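PDB 1LMI: immunogenic protein MPT63/MPB63 from Mycobacterium tuberculosis, which is a major secreted, immunogenic beta-sandwich protein of unknown molecular function, an immunoprotective extracellular antigen. Local coordinates for residues Ala36-Tyr41 / Gln83-Asp88; Gln46-Thr51 / Phe107-Pro112; Thr53-Arg58 / Gly98-Gly103. All blocks are in the same frame, centred on the assembly; numbering follows the deposited sequence.

Contact 1: Ala36-Tyr41 / Gln83-Asp88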
loop_
_atom_site.group_PDB
_atom_site.type_symbol
_atom_site.label_atom_id
_atom_site.label_comp_id
_atom_site.label_asym_id
_atom_site.label_seq_id
_atom_site.Cartn_x
_atom_site.Cartn_y
_atom_site.Cartn_z
ATOM N N ALA A 36 -10.281 5.137 -12.531
ATOM C CA ALA A 36 -9.201 6.098 -12.727
ATOM C C ALA A 36 -8.509 5.834 -14.068
ATOM O O ALA A 36 -8.291 4.703 -14.469
ATOM C CB ALA A 36 -8.122 6.079 -11.651
ATOM N N VAL A 37 -8.184 6.930 -14.732
ATOM C CA VAL A 37 -7.262 6.887 -15.868
ATOM C C VAL A 37 -5.990 7.486 -15.276
ATOM O O VAL A 37 -6.051 8.556 -14.654
ATOM C CB VAL A 37 -7.842 7.594 -17.090
ATOM C CG1 VAL A 37 -8.660 8.812 -16.669
ATOM C CG2 VAL A 37 -6.770 8.025 -18.076
ATOM N N ILE A 38 -4.886 6.771 -15.384
ATOM C CA ILE A 38 -3.769 7.167 -14.497
ATOM C C ILE A 38 -3.270 8.533 -14.923
ATOM O O ILE A 38 -3.359 9.533 -14.227
ATOM C CB ILE A 38 -2.710 6.053 -14.500
ATOM C CG1 ILE A 38 -3.177 4.799 -13.744
ATOM C CG2 ILE A 38 -1.368 6.531 -13.983
ATOM C CD1 ILE A 38 -3.013 4.873 -12.247
ATOM N N PRO A 39 -2.855 8.561 -16.155
ATOM C CA PRO A 39 -1.688 8.106 -16.860
ATOM C C PRO A 39 -1.021 9.279 -17.562
ATOM O O PRO A 39 -0.829 10.326 -16.957
ATOM C CB PRO A 39 -2.423 7.125 -17.792
ATOM C CG PRO A 39 -3.485 8.045 -18.331
ATOM C CD PRO A 39 -3.754 9.077 -17.255
ATOM N N GLY A 40 -0.708 9.073 -18.804
ATOM C CA GLY A 40 0.462 9.054 -19.601
ATOM C C GLY A 40 1.226 7.798 -19.163
ATOM O O GLY A 40 2.403 7.670 -19.460
ATOM N N TYR A 41 0.526 6.891 -18.473
ATOM C CA TYR A 41 1.095 5.628 -18.024
ATOM C C TYR A 41 0.732 4.533 -19.037
ATOM O O TYR A 41 -0.426 4.511 -19.479
ATOM C CB TYR A 41 0.624 5.208 -16.609
ATOM C CG TYR A 41 1.300 3.891 -16.239
ATOM C CD1 TYR A 41 0.706 2.644 -16.361
ATOM C CD2 TYR A 41 2.598 3.937 -15.759
ATOM C CE1 TYR A 41 1.341 1.460 -16.027
ATOM C CE2 TYR A 41 3.265 2.778 -15.418
ATOM C CZ TYR A 41 2.632 1.557 -15.552
ATOM O OH TYR A 41 3.329 0.426 -15.202
ATOM N N GLN A 83 4.583 7.057 -8.259
ATOM C CA GLN A 83 3.659 7.582 -7.280
ATOM C C GLN A 83 2.259 7.564 -7.915
ATOM O O GLN A 83 1.512 6.638 -7.530
ATOM C CB GLN A 83 4.073 8.946 -6.746
ATOM C CG GLN A 83 4.969 8.839 -5.515
ATOM C CD GLN A 83 4.288 8.244 -4.302
ATOM O OE1 GLN A 83 3.413 7.382 -4.405
ATOM N NE2 GLN A 83 4.694 8.704 -3.117
ATOM N N ALA A 84 2.159 7.950 -9.173
ATOM C CA ALA A 84 2.910 8.939 -9.919
ATOM C C ALA A 84 1.933 9.973 -10.477
ATOM O O ALA A 84 1.845 11.097 -9.980
ATOM C CB ALA A 84 3.733 8.303 -11.025
ATOM N N ALA A 85 1.167 9.592 -11.503
ATOM C CA ALA A 85 0.075 10.470 -11.917
ATOM C C ALA A 85 -1.044 10.324 -10.874
ATOM O O ALA A 85 -0.798 10.721 -9.729
ATOM C CB ALA A 85 -0.433 10.155 -13.302
ATOM N N GLY A 86 -1.983 9.456 -11.188
ATOM C CA GLY A 86 -3.083 8.933 -10.427
ATOM C C GLY A 86 -3.867 9.934 -9.608
ATOM O O GLY A 86 -3.302 10.755 -8.883
ATOM N N PRO A 87 -5.198 9.888 -9.721
ATOM C CA PRO A 87 -6.044 10.808 -8.985
ATOM C C PRO A 87 -6.091 10.514 -7.481
ATOM O O PRO A 87 -6.135 9.353 -7.072
ATOM C CB PRO A 87 -7.441 10.593 -9.568
ATOM C CG PRO A 87 -7.383 9.352 -10.376
ATOM C CD PRO A 87 -5.954 8.969 -10.578
ATOM N N ASP A 88 -6.086 11.614 -6.736
ATOM C CA ASP A 88 -6.145 11.644 -5.282
ATOM C C ASP A 88 -5.162 10.633 -4.699
ATOM O O ASP A 88 -5.525 9.928 -3.745
ATOM C CB ASP A 88 -7.554 11.334 -4.797
ATOM C CG ASP A 88 -8.607 11.986 -5.678
ATOM O OD1 ASP A 88 -8.523 13.226 -5.827
ATOM O OD2 ASP A 88 -9.479 11.255 -6.196
#

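Contact 2: Gln46-Thr51 / Phe107-Pro112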
loop_
_atom_site.group_PDB
_atom_site.type_symbol
_atom_site.label_atom_id
_atom_site.label_comp_id
_atom_site.label_asym_id
_atom_site.label_seq_id
_atom_site.Cartn_x
_atom_site.Cartn_y
_atom_site.Cartn_z
ATOM N N GLN A 46 -6.271 -3.722 -16.488
ATOM C CA GLN A 46 -7.283 -2.912 -15.843
ATOM C C GLN A 46 -6.723 -2.167 -14.619
ATOM O O GLN A 46 -6.154 -2.846 -13.768
ATOM C CB GLN A 46 -8.420 -3.835 -15.388
ATOM C CG GLN A 46 -9.464 -3.105 -14.548
ATOM C CD GLN A 46 -10.283 -2.132 -15.354
ATOM O OE1 GLN A 46 -10.809 -2.470 -16.422
ATOM N NE2 GLN A 46 -10.435 -0.913 -14.871
ATOM N N VAL A 47 -6.955 -0.868 -14.552
ATOM C CA VAL A 47 -6.441 -0.167 -13.362
ATOM C C VAL A 47 -7.288 -0.549 -12.136
ATOM O O VAL A 47 -8.512 -0.533 -12.214
ATOM C CB VAL A 47 -6.442 1.345 -13.507
ATOM C CG1 VAL A 47 -5.943 2.026 -12.235
ATOM C CG2 VAL A 47 -5.596 1.773 -14.709
ATOM N N TRP A 48 -6.595 -0.910 -11.067
ATOM C CA TRP A 48 -7.229 -1.141 -9.767
ATOM C C TRP A 48 -6.724 -0.067 -8.809
ATOM O O TRP A 48 -5.717 0.622 -9.018
ATOM C CB TRP A 48 -6.908 -2.531 -9.208
ATOM C CG TRP A 48 -7.854 -3.557 -9.769
ATOM C CD1 TRP A 48 -8.078 -3.788 -11.103
ATOM C CD2 TRP A 48 -8.682 -4.440 -9.019
ATOM N NE1 TRP A 48 -9.011 -4.804 -11.224
ATOM C CE2 TRP A 48 -9.392 -5.213 -9.960
ATOM C CE3 TRP A 48 -8.900 -4.685 -7.639
ATOM C CZ2 TRP A 48 -10.299 -6.190 -9.594
ATOM C CZ3 TRP A 48 -9.800 -5.657 -7.289
ATOM C CH2 TRP A 48 -10.494 -6.405 -8.250
ATOM N N GLU A 49 -7.456 0.105 -7.711
ATOM C CA GLU A 49 -7.086 1.055 -6.689
ATOM C C GLU A 49 -7.285 0.432 -5.292
ATOM O O GLU A 49 -7.989 -0.554 -5.128
ATOM C CB GLU A 49 -7.892 2.351 -6.782
ATOM C CG GLU A 49 -9.398 2.147 -6.584
ATOM C CD GLU A 49 -10.177 3.434 -6.534
ATOM O OE1 GLU A 49 -10.335 4.106 -7.590
ATOM O OE2 GLU A 49 -10.641 3.833 -5.460
ATOM N N ALA A 50 -6.616 1.059 -4.317
ATOM C CA ALA A 50 -6.969 0.832 -2.922
ATOM C C ALA A 50 -6.828 2.206 -2.232
ATOM O O ALA A 50 -6.212 3.150 -2.739
ATOM C CB ALA A 50 -6.158 -0.233 -2.225
ATOM N N THR A 51 -7.420 2.333 -1.053
ATOM C CA THR A 51 -7.276 3.518 -0.224
ATOM C C THR A 51 -6.404 3.192 0.982
ATOM O O THR A 51 -6.711 2.300 1.779
ATOM C CB THR A 51 -8.636 4.022 0.253
ATOM O OG1 THR A 51 -9.423 4.395 -0.903
ATOM C CG2 THR A 51 -8.461 5.235 1.151
ATOM N N PHE A 107 -2.823 0.046 -9.245
ATOM C CA PHE A 107 -2.174 -1.171 -9.741
ATOM C C PHE A 107 -2.612 -1.438 -11.191
ATOM O O PHE A 107 -3.748 -1.081 -11.541
ATOM C CB PHE A 107 -2.530 -2.383 -8.877
ATOM C CG PHE A 107 -2.363 -2.168 -7.385
ATOM C CD1 PHE A 107 -1.156 -2.368 -6.757
ATOM C CD2 PHE A 107 -3.459 -1.757 -6.639
ATOM C CE1 PHE A 107 -1.039 -2.147 -5.409
ATOM C CE2 PHE A 107 -3.334 -1.526 -5.266
ATOM C CZ PHE A 107 -2.120 -1.718 -4.644
ATOM N N ASP A 108 -1.792 -2.053 -12.017
ATOM C CA ASP A 108 -2.214 -2.422 -13.378
ATOM C C ASP A 108 -2.485 -3.912 -13.401
ATOM O O ASP A 108 -1.573 -4.737 -13.415
ATOM C CB ASP A 108 -1.097 -2.050 -14.361
ATOM C CG ASP A 108 -1.454 -2.271 -15.812
ATOM O OD1 ASP A 108 -2.619 -2.666 -16.062
ATOM O OD2 ASP A 108 -0.560 -2.042 -16.668
ATOM N N VAL A 109 -3.769 -4.317 -13.324
ATOM C CA VAL A 109 -4.078 -5.725 -13.162
ATOM C C VAL A 109 -4.180 -6.393 -14.535
ATOM O O VAL A 109 -5.089 -6.097 -15.298
ATOM C CB VAL A 109 -5.376 -5.893 -12.346
ATOM C CG1 VAL A 109 -5.848 -7.344 -12.336
ATOM C CG2 VAL A 109 -5.190 -5.373 -10.915
ATOM N N THR A 110 -3.214 -7.256 -14.784
ATOM C CA THR A 110 -3.148 -7.921 -16.076
ATOM C C THR A 110 -3.532 -9.386 -16.027
ATOM O O THR A 110 -3.500 -10.089 -17.051
ATOM C CB THR A 110 -1.687 -7.845 -16.601
ATOM O OG1 THR A 110 -0.862 -8.397 -15.590
ATOM C CG2 THR A 110 -1.298 -6.410 -16.881
ATOM N N GLY A 111 -3.879 -9.936 -14.890
ATOM C CA GLY A 111 -4.308 -11.306 -14.750
ATOM C C GLY A 111 -5.554 -11.390 -13.861
ATOM O O GLY A 111 -6.348 -10.440 -13.921
ATOM N N PRO A 112 -5.684 -12.449 -13.113
ATOM C CA PRO A 112 -6.827 -12.581 -12.190
ATOM C C PRO A 112 -6.894 -11.382 -11.243
ATOM O O PRO A 112 -5.877 -10.748 -10.899
ATOM C CB PRO A 112 -6.542 -13.856 -11.406
ATOM C CG PRO A 112 -5.646 -14.660 -12.302
ATOM C CD PRO A 112 -4.805 -13.640 -13.021
#

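Contact 3: Thr53-Arg58 / Gly98-Gly103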
loop_
_atom_site.group_PDB
_atom_site.type_symbol
_atom_site.label_atom_id
_atom_site.label_comp_id
_atom_site.label_asym_id
_atom_site.label_seq_id
_atom_site.Cartn_x
_atom_site.Cartn_y
_atom_site.Cartn_z
ATOM N N THR A 53 -3.875 4.572 4.260
ATOM C CA THR A 53 -3.655 5.610 5.270
ATOM C C THR A 53 -2.462 5.224 6.148
ATOM O O THR A 53 -2.427 4.107 6.684
ATOM C CB THR A 53 -4.883 5.791 6.174
ATOM O OG1 THR A 53 -6.057 6.015 5.359
ATOM C CG2 THR A 53 -4.735 7.024 7.068
ATOM N N VAL A 54 -1.489 6.129 6.284
ATOM C CA VAL A 54 -0.343 5.894 7.168
ATOM C C VAL A 54 -0.466 6.793 8.395
ATOM O O VAL A 54 -0.921 7.954 8.298
ATOM C CB VAL A 54 0.982 6.078 6.430
ATOM C CG1 VAL A 54 1.149 7.487 5.880
ATOM C CG2 VAL A 54 2.100 5.701 7.404
ATOM N N ASN A 55 -0.102 6.244 9.515
ATOM C CA ASN A 55 -0.241 6.860 10.836
ATOM C C ASN A 55 1.126 6.915 11.495
ATOM O O ASN A 55 1.706 5.860 11.714
ATOM C CB ASN A 55 -1.218 6.014 11.651
ATOM C CG ASN A 55 -1.539 6.618 12.993
ATOM O OD1 ASN A 55 -1.047 7.695 13.338
ATOM N ND2 ASN A 55 -2.381 5.904 13.746
ATOM N N ALA A 56 1.630 8.115 11.762
ATOM C CA ALA A 56 2.963 8.238 12.382
ATOM C C ALA A 56 2.821 8.078 13.885
ATOM O O ALA A 56 2.557 9.016 14.638
ATOM C CB ALA A 56 3.542 9.549 11.936
ATOM N N ILE A 57 2.947 6.866 14.388
ATOM C CA ILE A 57 2.658 6.611 15.805
ATOM C C ILE A 57 3.849 7.029 16.656
ATOM O O ILE A 57 3.653 7.619 17.720
ATOM C CB ILE A 57 2.291 5.135 15.979
ATOM C CG1 ILE A 57 0.953 4.813 15.287
ATOM C CG2 ILE A 57 2.295 4.710 17.434
ATOM C CD1 ILE A 57 0.586 3.335 15.258
ATOM N N ARG A 58 5.058 6.713 16.179
ATOM C CA ARG A 58 6.273 7.116 16.886
ATOM C C ARG A 58 7.255 7.638 15.831
ATOM O O ARG A 58 7.525 6.872 14.899
ATOM C CB ARG A 58 6.907 5.985 17.691
ATOM C CG ARG A 58 8.205 6.421 18.385
ATOM C CD ARG A 58 8.866 5.233 19.093
ATOM N NE ARG A 58 9.970 5.665 19.957
ATOM C CZ ARG A 58 11.221 5.234 19.903
ATOM N NH1 ARG A 58 11.564 4.318 19.001
ATOM N NH2 ARG A 58 12.153 5.696 20.746
ATOM N N GLY A 98 2.024 11.654 15.244
ATOM C CA GLY A 98 0.664 11.996 15.660
ATOM C C GLY A 98 -0.245 12.371 14.500
ATOM O O GLY A 98 -1.443 12.457 14.704
ATOM N N GLU A 99 0.310 12.587 13.314
ATOM C CA GLU A 99 -0.487 12.904 12.118
ATOM C C GLU A 99 -0.664 11.646 11.285
ATOM O O GLU A 99 -0.070 10.589 11.560
ATOM C CB GLU A 99 0.210 14.025 11.336
ATOM C CG GLU A 99 0.293 15.296 12.173
ATOM C CD GLU A 99 0.521 16.537 11.356
ATOM O OE1 GLU A 99 0.609 16.495 10.108
ATOM O OE2 GLU A 99 0.600 17.604 12.024
ATOM N N GLN A 100 -1.512 11.786 10.281
ATOM C CA GLN A 100 -1.832 10.726 9.334
ATOM C C GLN A 100 -1.850 11.287 7.926
ATOM O O GLN A 100 -1.979 12.508 7.757
ATOM C CB GLN A 100 -3.187 10.056 9.668
ATOM C CG GLN A 100 -3.246 9.604 11.110
ATOM C CD GLN A 100 -4.224 8.517 11.438
ATOM O OE1 GLN A 100 -4.660 7.790 10.541
ATOM N NE2 GLN A 100 -4.555 8.351 12.707
ATOM N N SER A 101 -1.768 10.371 6.950
ATOM C CA SER A 101 -1.813 10.793 5.553
ATOM C C SER A 101 -2.594 9.773 4.753
ATOM O O SER A 101 -2.311 8.578 4.929
ATOM C CB SER A 101 -0.376 10.988 5.064
ATOM O OG SER A 101 -0.290 11.526 3.774
ATOM N N THR A 102 -3.535 10.186 3.918
ATOM C CA THR A 102 -4.339 9.185 3.226
ATOM C C THR A 102 -4.435 9.484 1.737
ATOM O O THR A 102 -4.208 10.614 1.286
ATOM C CB THR A 102 -5.738 9.115 3.895
ATOM O OG1 THR A 102 -6.428 7.941 3.480
ATOM C CG2 THR A 102 -6.591 10.295 3.411
ATOM N N GLY A 103 -4.803 8.448 0.987
ATOM C CA GLY A 103 -5.059 8.699 -0.442
ATOM C C GLY A 103 -5.115 7.373 -1.169
ATOM O O GLY A 103 -5.063 6.285 -0.595
HETATM O O HOH W 1 -2.882 10.096 14.497
#

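Contact 1: Ala36-Tyr41 / Gln83-Asp88
A36 and I38 meet P87, G86 and A85 where two irregular loops of the beta-sandwich lie against each other at the surface. One loop follows strand 22-33 and leads into strand 46-56; the other runs from strand 77-79 to strand 100-109. Neither segment has regular secondary structure, and they bury just 208 Å² between them.

The tight part is where I38 packs on A85 and G86, and A36 on P87. The carbonyl O of I38 comes within 3.1 Å of CB of A85, the shortest approach between the loops. The same O takes the one hydrogen bond that crosses, from G86 N at 3.3 Å; with an N-H...O angle of 131° it is weak even here. The CG2 branch of I38 stands anti to the backbone N (chi1 -72° places CG1 beside that N instead) and meets CB of A85 at 3.8 Å. The methyl CB of A36 sits against the P87 ring, 3.6 Å from its CG, with CD next in line. The I38 side chain also packs on L81 and Y106. Y106 also receives A36, and its hydroxyl hydrogen-bonds the carbonyl of P87, tying this end to strand 100-109.

The outer side is looser. CB of V37 points away from the other loop, and P39 is exposed, its carbonyl O grazing CB of A85 at 3.7 Å.

Contact 2: Gln46-Thr51 / Phe107-Pro112
This is an antiparallel edge pairing of the beta-sandwich: strand 46-56, an inner strand of the four-stranded sheet, meets the last residues of strand 100-109, which lies at the sheet's border. Q46 faces V109 and W48 faces F107 as hydrogen-bonded pairs, with V47 and D108 a non-hydrogen-bonded pair between them. The N-to-C directions of segments 46-51 and 107-109 differ by 135°, well short of exactly antiparallel.

Four backbone bonds join them. W48 N gives to F107 O at 2.9 Å and takes F107 N on its own carbonyl; Q46 and V109 exchange bonds in the same way, V109 N reaching Q46 O at 2.8 Å. The carbonyl of F107 also receives a CA-H...O contact from V47.

Q46, W48, F107 and V109 put their CB atoms on one face, although the end of Q46 leads away and its NE2 turns back to V47 O in a weak bond. A chi1 of -85° sets CG of W48 beside its backbone N, which lays the indole across the V109 side chain. CG2 of V109 is 3.6 Å from the centroid of the W48 five-membered ring and 28° off its normal, a CH-pi contact over the face. Outside the pair, W48 also touches L31, S113 and P114. The F107 ring reaches across to A50 of strand 46-56, whose CB lies 4.3 Å from CE2 of F107.

On the other face, V47 packs on Y106, and the D108 carboxylate is gripped by the chain just ahead of Q46: OD2 accepts from A44 N and OD1 from G45 N. OD1 of D108 comes no nearer than 3.8 Å to the amide N of Q46.

Contact 3: Thr53-Arg58 / Gly98-Gly103
T53, V54 and N55 lie opposite T102, S101 and Q100 in nearly exact antiparallel order, the two strand axes 174° apart. V54 and S101 form a hydrogen-bonded pair, flanked by the non-hydrogen-bonded pairs T53-T102 and N55-Q100. Hydrogen bonding continues to A56, whose N gives to E99 O and whose carbonyl O takes G98 N at 2.8 Å.

On the T53 face, OG1 of T53 is hydrogen-bonded to OG1 of T102 at 2.7 Å, and the latter is also bonded to A52 O. Next along, CG of N55 stands anti to its backbone N (chi1 -175°), bringing its amide against that of Q100; the two planes stack 18° apart. ND2 of N55 and NE2 of Q100, 3.4 Å apart, are both donors and do not bond. A water links them: it donates to OD1 of N55 and G98 O and accepts from NE2 of Q100, while ND2 of N55 goes to the E12 carboxylate.

On the opposite face V54 packs on W26 and P63, and S101 on I95. Strand 46-56 is flanked by strand 100-109 and by strand 22-33, where T53 bonds to K27 and N55 to G25 by backbone hydrogen bonds; past A56 a classic bulge sets I57 and R58 against V23.

How the contacts relate
Contacts 2 and 3 are the two ends of one strand pairing, both made by strands 46-56 and 100-109. Their centres are 24 Å apart, on opposite sides of the chain's centre, yet the segments touch midway, where CG2 of T51 is 4.0 Å from the carbonyl O of G103. Contact 1 joins loops rather than strands and adjoins contact 2, centre to centre 12 Å: CG1 of I38 packs on CG2 of V47 at 4.0 Å. Contacts 1 and 3 have centres 22 Å apart and do not touch. Y106 of strand 100-109 is shared by the surroundings of contacts 1 and 2. The molecular function is unknown, so no site is assigned.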